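Local coordinates for protein alpha-L-rhamnosidase (Aspergillus terreus, PDB 6GSZ) that binds calcium ions and probably hydrolyses terminal non-reducing alpha-L-rhamnose residues in alpha-L-rhamnosides, at residues A[21-26]-A[99-104]; A[169-174]-A[337-342]; A[201-206]-A[256-261]. All blocks are in the same frame, centred on the assembly; numbering follows the deposited sequence.

Contact 1: A[21-26]-A[99-104]; sequences TQPRVS and VTVEPG
Thr21 and Pro103 bring the two backbones closest, with their CA atoms 6.3 Å apart, and the chains then run in opposite senses and widen to 8.5 Å between the CA atoms of Pro23 and Val101. The segments meet through apolar atoms and are not paired as strands. The main side-chain touch is between Pro23 and Val101. Both CB atoms point toward the other segment. CG of the Pro23 ring lies 3.9 Å from CG2 of Val101, while the two side chains meet at a slant. One methyl of Val101 does this work. At chi1 57° its CG1 sits between the backbone N and the carbonyl carbon, and CG2 is swung anti to the N, where it reaches the Pro23 ring. The second touch is looser and of another kind. CG of the Pro103 ring rises to the main chain of Thr21 and stops 4.5 Å from its CA. Thr21 directs its CB away, so it offers backbone rather than hydroxyl or methyl to the proline. Pro23, Val101 and Pro103 are all buried, whereas Thr21 is partly exposed. Two separate apolar touches result, one at each proline ring. The contact belongs to the N-terminal immunoglobulin-like domain. Residues 21-24 are part of the link from strand 15-18 to strand 25-30, and so carry the chain from one sheet to the other. Ile18 lies against both Pro23 and Val101, and Phe9 of strand 3-9 also packs on Val101. Arg24 and Glu102 anchor the flanks by salt bridges to Asp544 and Arg148. Strand 99-103 itself runs between strands 15-18 and 78-86, with 25-30 in the small sheet beside 3-9.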
loop_
_atom_site.group_PDB
_atom_site.type_symbol
_atom_site.label_atom_id
_atom_site.label_comp_id
_atom_site.label_asym_id
_atom_site.label_seq_id
_atom_site.Cartn_x
_atom_site.Cartn_y
_atom_site.Cartn_z
ATOM N N THR A 21 -21.573 11.515 3.553
ATOM C CA THR A 21 -22.673 12.348 3.031
ATOM C C THR A 21 -22.247 13.821 2.960
ATOM O O THR A 21 -22.915 14.604 2.252
ATOM C CB THR A 21 -23.899 12.249 3.928
ATOM O OG1 THR A 21 -23.573 12.700 5.239
ATOM C CG2 THR A 21 -24.428 10.838 3.959
ATOM N N GLN A 22 -21.145 14.177 3.644
ATOM C CA GLN A 22 -20.592 15.555 3.615
ATOM C C GLN A 22 -19.106 15.421 3.281
ATOM O O GLN A 22 -18.235 15.790 4.081
ATOM C CB GLN A 22 -20.843 16.278 4.942
ATOM C CG GLN A 22 -22.317 16.429 5.285
ATOM C CD GLN A 22 -22.540 17.028 6.647
ATOM O OE1 GLN A 22 -22.575 18.230 6.801
ATOM N NE2 GLN A 22 -22.598 16.197 7.645
ATOM N N PRO A 23 -18.742 14.896 2.096
ATOM C CA PRO A 23 -17.338 14.625 1.779
ATOM C C PRO A 23 -16.557 15.931 1.649
ATOM O O PRO A 23 -17.037 16.887 0.999
ATOM C CB PRO A 23 -17.408 13.898 0.432
ATOM C CG PRO A 23 -18.686 14.381 -0.170
ATOM C CD PRO A 23 -19.643 14.486 1.006
ATOM N N ARG A 24 -15.335 15.944 2.198
ATOM C CA ARG A 24 -14.452 17.095 2.032
ATOM C C ARG A 24 -13.934 17.114 0.598
ATOM O O ARG A 24 -13.847 16.073 -0.061
ATOM C CB ARG A 24 -13.327 17.027 3.078
ATOM C CG ARG A 24 -13.847 17.170 4.512
ATOM C CD ARG A 24 -12.776 16.892 5.526
ATOM N NE ARG A 24 -12.341 15.515 5.470
ATOM C CZ ARG A 24 -11.190 15.058 5.935
ATOM N NH1 ARG A 24 -10.348 15.897 6.533
ATOM N NH2 ARG A 24 -10.849 13.773 5.795
ATOM N N VAL A 25 -13.545 18.320 0.148
ATOM C CA VAL A 25 -13.180 18.587 -1.222
ATOM C C VAL A 25 -11.745 19.107 -1.253
ATOM O O VAL A 25 -11.360 19.940 -0.439
ATOM C CB VAL A 25 -14.156 19.589 -1.882
ATOM C CG1 VAL A 25 -13.889 19.700 -3.370
ATOM C CG2 VAL A 25 -15.607 19.213 -1.583
ATOM N N SER A 26 -10.996 18.690 -2.255
ATOM C CA SER A 26 -9.626 19.149 -2.508
ATOM C C SER A 26 -9.427 19.400 -4.001
ATOM O O SER A 26 -10.031 18.720 -4.818
ATOM C CB SER A 26 -8.592 18.137 -2.062
ATOM O OG SER A 26 -8.742 17.767 -0.709
ATOM N N VAL A 99 -16.647 16.763 -11.940
ATOM C CA VAL A 99 -16.526 15.431 -11.358
ATOM C C VAL A 99 -17.834 15.120 -10.627
ATOM O O VAL A 99 -18.584 15.993 -10.274
ATOM C CB VAL A 99 -15.345 15.379 -10.367
ATOM C CG1 VAL A 99 -14.008 15.556 -11.057
ATOM C CG2 VAL A 99 -15.473 16.388 -9.236
ATOM N N THR A 100 -18.068 13.826 -10.383
ATOM C CA THR A 100 -19.268 13.386 -9.682
ATOM C C THR A 100 -18.910 12.810 -8.299
ATOM O O THR A 100 -17.795 12.320 -8.044
ATOM C CB THR A 100 -20.044 12.349 -10.512
ATOM O OG1 THR A 100 -19.190 11.247 -10.822
ATOM C CG2 THR A 100 -20.570 12.968 -11.790
ATOM N N VAL A 101 -19.891 12.871 -7.414
ATOM C CA VAL A 101 -19.789 12.305 -6.076
ATOM C C VAL A 101 -21.147 11.720 -5.680
ATOM O O VAL A 101 -22.168 12.315 -5.941
ATOM C CB VAL A 101 -19.276 13.361 -5.080
ATOM C CG1 VAL A 101 -20.153 14.603 -5.051
ATOM C CG2 VAL A 101 -19.126 12.783 -3.686
ATOM N N GLU A 102 -21.136 10.504 -5.118
ATOM C CA GLU A 102 -22.394 9.789 -4.853
ATOM C C GLU A 102 -22.177 8.822 -3.701
ATOM O O GLU A 102 -21.330 7.926 -3.804
ATOM C CB GLU A 102 -22.740 8.996 -6.110
ATOM C CG GLU A 102 -24.008 8.196 -5.987
ATOM C CD GLU A 102 -24.361 7.457 -7.273
ATOM O OE1 GLU A 102 -24.119 8.003 -8.375
ATOM O OE2 GLU A 102 -24.872 6.295 -7.173
ATOM N N PRO A 103 -22.892 8.959 -2.582
ATOM C CA PRO A 103 -22.786 7.969 -1.520
ATOM C C PRO A 103 -23.384 6.621 -1.930
ATOM O O PRO A 103 -24.300 6.549 -2.763
ATOM C CB PRO A 103 -23.588 8.570 -0.369
ATOM C CG PRO A 103 -23.616 10.053 -0.682
ATOM C CD PRO A 103 -23.765 10.092 -2.189
ATOM N N GLY A 104 -22.894 5.585 -1.245
ATOM C CA GLY A 104 -23.389 4.219 -1.392
ATOM C C GLY A 104 -24.599 3.947 -0.511
ATOM O O GLY A 104 -25.477 4.778 -0.338
#

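Contact 2: A[169-174]-A[337-342]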
loop_
_atom_site.group_PDB
_atom_site.type_symbol
_atom_site.label_atom_id
_atom_site.label_comp_id
_atom_site.label_asym_id
_atom_site.label_seq_id
_atom_site.Cartn_x
_atom_site.Cartn_y
_atom_site.Cartn_z
ATOM N N HIS A 169 -12.219 -4.178 -11.094
ATOM C CA HIS A 169 -11.608 -4.547 -9.844
ATOM C C HIS A 169 -11.322 -6.048 -9.822
ATOM O O HIS A 169 -12.216 -6.873 -10.181
ATOM C CB HIS A 169 -12.487 -4.219 -8.631
ATOM C CG HIS A 169 -12.963 -2.813 -8.509
ATOM N ND1 HIS A 169 -13.561 -2.393 -7.346
ATOM C CD2 HIS A 169 -13.039 -1.790 -9.393
ATOM C CE1 HIS A 169 -13.929 -1.117 -7.497
ATOM N NE2 HIS A 169 -13.644 -0.731 -8.747
ATOM N N VAL A 170 -10.154 -6.444 -9.331
ATOM C CA VAL A 170 -9.818 -7.847 -9.163
ATOM C C VAL A 170 -9.513 -8.085 -7.691
ATOM O O VAL A 170 -9.333 -7.140 -6.905
ATOM C CB VAL A 170 -8.669 -8.304 -10.070
ATOM C CG1 VAL A 170 -9.069 -8.193 -11.523
ATOM C CG2 VAL A 170 -7.394 -7.547 -9.778
ATOM N N MET A 171 -9.461 -9.345 -7.283
ATOM C CA MET A 171 -9.290 -9.719 -5.871
ATOM C C MET A 171 -10.230 -8.910 -4.958
ATOM O O MET A 171 -9.864 -8.464 -3.868
ATOM C CB MET A 171 -7.831 -9.618 -5.430
ATOM C CG MET A 171 -6.892 -10.463 -6.298
ATOM S SD MET A 171 -7.240 -12.200 -6.317
ATOM C CE MET A 171 -6.579 -12.677 -4.729
ATOM N N ALA A 172 -11.483 -8.736 -5.404
ATOM C CA ALA A 172 -12.463 -7.884 -4.762
ATOM C C ALA A 172 -13.301 -8.684 -3.785
ATOM O O ALA A 172 -13.715 -9.809 -4.121
ATOM C CB ALA A 172 -13.346 -7.262 -5.819
ATOM N N PRO A 173 -13.641 -8.172 -2.591
ATOM C CA PRO A 173 -13.417 -6.797 -2.119
ATOM C C PRO A 173 -12.111 -6.535 -1.390
ATOM O O PRO A 173 -11.931 -5.423 -0.876
ATOM C CB PRO A 173 -14.610 -6.639 -1.143
ATOM C CG PRO A 173 -14.701 -8.003 -0.487
ATOM C CD PRO A 173 -14.488 -8.916 -1.662
ATOM N N GLY A 174 -11.181 -7.484 -1.392
ATOM C CA GLY A 174 -9.913 -7.294 -0.707
ATOM C C GLY A 174 -9.983 -7.867 0.705
ATOM O O GLY A 174 -10.969 -8.569 1.049
ATOM N N VAL A 337 4.331 -8.942 -9.203
ATOM C CA VAL A 337 3.226 -9.495 -8.422
ATOM C C VAL A 337 1.952 -9.395 -9.241
ATOM O O VAL A 337 1.610 -8.336 -9.737
ATOM C CB VAL A 337 3.077 -8.800 -7.054
ATOM C CG1 VAL A 337 1.886 -9.347 -6.299
ATOM C CG2 VAL A 337 4.338 -9.008 -6.242
ATOM N N GLY A 338 1.297 -10.556 -9.418
ATOM C CA GLY A 338 0.082 -10.700 -10.185
ATOM C C GLY A 338 -0.017 -12.125 -10.709
ATOM O O GLY A 338 -0.001 -13.041 -9.936
ATOM N N TRP A 339 -0.120 -12.268 -12.028
ATOM C CA TRP A 339 -0.384 -13.588 -12.604
ATOM C C TRP A 339 -0.124 -13.530 -14.107
ATOM O O TRP A 339 0.223 -12.483 -14.645
ATOM C CB TRP A 339 -1.797 -14.048 -12.296
ATOM C CG TRP A 339 -2.895 -13.108 -12.650
ATOM C CD1 TRP A 339 -3.348 -12.742 -13.878
ATOM C CD2 TRP A 339 -3.691 -12.380 -11.701
ATOM N NE1 TRP A 339 -4.387 -11.867 -13.782
ATOM C CE2 TRP A 339 -4.619 -11.626 -12.452
ATOM C CE3 TRP A 339 -3.713 -12.298 -10.308
ATOM C CZ2 TRP A 339 -5.610 -10.879 -11.848
ATOM C CZ3 TRP A 339 -4.691 -11.537 -9.712
ATOM C CH2 TRP A 339 -5.623 -10.857 -10.476
ATOM N N LEU A 340 -0.312 -14.666 -14.774
ATOM C CA LEU A 340 -0.169 -14.731 -16.235
ATOM C C LEU A 340 -1.511 -14.569 -16.954
ATOM O O LEU A 340 -2.550 -14.873 -16.410
ATOM C CB LEU A 340 0.394 -16.098 -16.640
ATOM C CG LEU A 340 1.773 -16.421 -16.090
ATOM C CD1 LEU A 340 2.177 -17.822 -16.507
ATOM C CD2 LEU A 340 2.797 -15.370 -16.545
ATOM N N ARG A 341 -1.428 -14.082 -18.180
ATOM C CA ARG A 341 -2.506 -14.161 -19.171
ATOM C C ARG A 341 -1.973 -14.978 -20.342
ATOM O O ARG A 341 -0.879 -14.702 -20.850
ATOM C CB ARG A 341 -2.913 -12.768 -19.683
ATOM C CG ARG A 341 -4.013 -12.812 -20.754
ATOM C CD ARG A 341 -4.338 -11.472 -21.374
ATOM N NE ARG A 341 -3.298 -11.054 -22.300
ATOM C CZ ARG A 341 -3.102 -9.799 -22.737
ATOM N NH1 ARG A 341 -2.136 -9.540 -23.609
ATOM N NH2 ARG A 341 -3.871 -8.812 -22.298
ATOM N N ILE A 342 -2.725 -16.012 -20.732
ATOM C CA ILE A 342 -2.299 -16.909 -21.806
ATOM C C ILE A 342 -3.335 -16.832 -22.924
ATOM O O ILE A 342 -4.512 -16.544 -22.662
ATOM C CB ILE A 342 -2.094 -18.363 -21.318
ATOM C CG1 ILE A 342 -3.399 -19.056 -20.903
ATOM C CG2 ILE A 342 -1.018 -18.390 -20.243
ATOM C CD1 ILE A 342 -3.236 -20.471 -20.384
#
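A Met-aromatic contact joins the loop 169-174 to Trp339 of strand 339-344 in the concanavalin-like domain. Val170 and Met171 are consecutive, and both reach the six-membered part of the indole. Val170 comes from the opposite direction to the tryptophan. Its CB lies in the ring plane at the edge, 4.0 Å from Trp339 CH2. Its CG2 is slightly nearer, 3.8 Å from Trp339 CH2, and approaches obliquely. Met171 meets the same rim one atom along: its CG is 4.2 Å from Trp339 CZ3, near the ring plane. The Met171 SD stands 5.5 Å from the centroid of the six-membered ring, 67° off the normal, so the sulfur is oblique to the ring. Trp339 has CG between its backbone N and carbonyl carbon (chi1 53°), which sends the benzene end toward the loop. Its NE1 is hydrogen-bonded to Glu390 OE1, which helps fix the rotation of the indole. Val422 of strand 417-424 packs on both Val170 and Trp339. The arrangement is a buried interdomain contact beside a calcium site. In it a loop of the alpha-L-rhamnosidase N-terminal domain, which follows the immunoglobulin-like one, packs on the rim of a tryptophan, partly in its plane and partly oblique.

Contact 3: A[201-206]-A[256-261]; sequences GVTVGE and GPIISS
Thr203 and Ile258 meet through one methyl each, Thr203 CG2 and Ile258 CD1, 4.3 Å apart. Both side chains leave the backbone toward the other segment. In Thr203 chi1 is -54°, which puts OG1 anti to the carbonyl carbon and leaves CG2 to face the isoleucine. Ile258 spans the gap with its longer branch, which ends in CD1. The second meeting point is polar and lies at the other end of the segments. Glu206 carries CG between its backbone N and carbonyl carbon (chi1 66°), and the chain is extended beyond it. The side chain therefore runs past the carbonyl of Ser261. Its CG and OE2 are each 3.9 Å from Ser261 O, and for OE2 that is too long for a hydrogen bond. The link is made by a water instead. It accepts from Glu206 N at 2.9 Å and donates to Ser261 O at 2.9 Å. One water thus bridges the N-H of Glu206, just after the strand, and the carbonyl of Ser261. The polar side-chain ends have other partners. Glu206 OE1 is gripped twice, by His129 N and Thr128 OG1, which helps to hold the carboxylate. Ser261 OG is hydrogen-bonded to Glu267 OE1. A classic beta bulge at Ile259 and Ser260, both opposite Glu268, separates the two meeting points. Strand 196-205 lies between strands 156-161 and 132-140 of an antiparallel sheet, whereas strand 258-262 pairs with 266-270 in a different, mixed sheet. The contact therefore packs side chains from the face of one sheet against the strand of another, just ahead of the short helix 207-210.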
loop_
_atom_site.group_PDB
_atom_site.type_symbol
_atom_site.label_atom_id
_atom_site.label_comp_id
_atom_site.label_asym_id
_atom_site.label_seq_id
_atom_site.Cartn_x
_atom_site.Cartn_y
_atom_site.Cartn_z
ATOM N N GLY A 201 -24.556 -12.906 -13.432
ATOM C CA GLY A 201 -23.841 -14.068 -12.929
ATOM C C GLY A 201 -22.649 -13.611 -12.098
ATOM O O GLY A 201 -21.950 -12.651 -12.472
ATOM N N VAL A 202 -22.398 -14.262 -10.968
ATOM C CA VAL A 202 -21.274 -13.889 -10.115
ATOM C C VAL A 202 -20.537 -15.171 -9.721
ATOM O O VAL A 202 -21.181 -16.163 -9.279
ATOM C CB VAL A 202 -21.715 -13.151 -8.834
ATOM C CG1 VAL A 202 -20.477 -12.648 -8.083
ATOM C CG2 VAL A 202 -22.645 -11.981 -9.149
ATOM N N THR A 203 -19.227 -15.193 -9.876
ATOM C CA THR A 203 -18.418 -16.266 -9.373
ATOM C C THR A 203 -17.786 -15.842 -8.065
ATOM O O THR A 203 -17.231 -14.718 -7.995
ATOM C CB THR A 203 -17.323 -16.696 -10.345
ATOM O OG1 THR A 203 -17.892 -17.020 -11.616
ATOM C CG2 THR A 203 -16.556 -17.890 -9.811
ATOM N N VAL A 204 -17.870 -16.672 -7.032
ATOM C CA VAL A 204 -17.306 -16.427 -5.726
ATOM C C VAL A 204 -16.245 -17.464 -5.419
ATOM O O VAL A 204 -16.510 -18.641 -5.527
ATOM C CB VAL A 204 -18.351 -16.371 -4.609
ATOM C CG1 VAL A 204 -17.729 -16.194 -3.219
ATOM C CG2 VAL A 204 -19.363 -15.272 -4.885
ATOM N N GLY A 205 -15.067 -17.010 -5.016
ATOM C CA GLY A 205 -13.950 -17.807 -4.533
ATOM C C GLY A 205 -13.630 -17.543 -3.076
ATOM O O GLY A 205 -14.195 -16.619 -2.489
ATOM N N GLU A 206 -12.749 -18.375 -2.480
ATOM C CA GLU A 206 -12.598 -18.351 -1.014
ATOM C C GLU A 206 -11.804 -17.115 -0.539
ATOM O O GLU A 206 -12.040 -16.652 0.567
ATOM C CB GLU A 206 -11.966 -19.660 -0.541
ATOM C CG GLU A 206 -10.552 -19.874 -1.003
ATOM C CD GLU A 206 -9.909 -21.172 -0.603
ATOM O OE1 GLU A 206 -10.659 -22.124 -0.255
ATOM O OE2 GLU A 206 -8.637 -21.257 -0.703
ATOM N N GLY A 256 -18.289 -24.498 -11.656
ATOM C CA GLY A 256 -17.929 -24.193 -13.012
ATOM C C GLY A 256 -16.512 -24.649 -13.331
ATOM O O GLY A 256 -16.001 -25.574 -12.704
ATOM N N PRO A 257 -15.835 -24.009 -14.307
ATOM C CA PRO A 257 -14.525 -24.488 -14.711
ATOM C C PRO A 257 -13.425 -24.352 -13.659
ATOM O O PRO A 257 -12.395 -25.046 -13.754
ATOM C CB PRO A 257 -14.207 -23.665 -15.967
ATOM C CG PRO A 257 -15.008 -22.365 -15.756
ATOM C CD PRO A 257 -16.279 -22.837 -15.069
ATOM N N ILE A 258 -13.586 -23.413 -12.714
ATOM C CA ILE A 258 -12.544 -23.340 -11.688
ATOM C C ILE A 258 -12.742 -24.510 -10.728
ATOM O O ILE A 258 -13.747 -24.563 -10.020
ATOM C CB ILE A 258 -12.502 -21.978 -10.961
ATOM C CG1 ILE A 258 -12.483 -20.771 -11.904
ATOM C CG2 ILE A 258 -11.302 -21.966 -10.018
ATOM C CD1 ILE A 258 -12.801 -19.456 -11.229
ATOM N N ILE A 259 -11.719 -25.382 -10.659
ATOM C CA ILE A 259 -11.728 -26.506 -9.739
ATOM C C ILE A 259 -11.305 -26.062 -8.341
ATOM O O ILE A 259 -11.898 -26.455 -7.332
ATOM C CB ILE A 259 -10.820 -27.641 -10.256
ATOM C CG1 ILE A 259 -11.198 -28.055 -11.678
ATOM C CG2 ILE A 259 -10.852 -28.822 -9.310
ATOM C CD1 ILE A 259 -12.649 -28.450 -11.858
ATOM N N SER A 260 -10.228 -25.251 -8.295
ATOM C CA SER A 260 -9.753 -24.686 -7.049
ATOM C C SER A 260 -9.069 -23.365 -7.379
ATOM O O SER A 260 -8.513 -23.226 -8.451
ATOM C CB SER A 260 -8.828 -25.612 -6.293
ATOM O OG SER A 260 -7.704 -25.909 -7.073
ATOM N N SER A 261 -9.120 -22.429 -6.441
ATOM C CA SER A 261 -8.387 -21.150 -6.620
ATOM C C SER A 261 -8.052 -20.579 -5.249
ATOM O O SER A 261 -8.964 -20.254 -4.508
ATOM C CB SER A 261 -9.210 -20.195 -7.477
ATOM O OG SER A 261 -8.416 -19.096 -7.898
HETATM O O HOH W 1 -11.837 -20.570 -4.194
#

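Contacts 2 and 3 are neighbours, with centres about 14 Å apart and nearest atoms about 7 Å apart. They lie near one calcium site, that of Glu158 and Ser392. The ion is about 7 Å from the Val170 side chain of contact 2 and about 6 Å from that of Ile258 in contact 3. Along the chain, both segments of contact 3 fall between those of contact 2. Contact 1 closes earlier and stands apart, its centre about 28 Å from that of contact 2 and about 34 Å from that of contact 3. It holds Ser26, which neighbours the bound 2-(2-methoxyethoxy)ethanol, though its touching residues lie away from that site. The glucose pocket belongs to the six-hairpin domain.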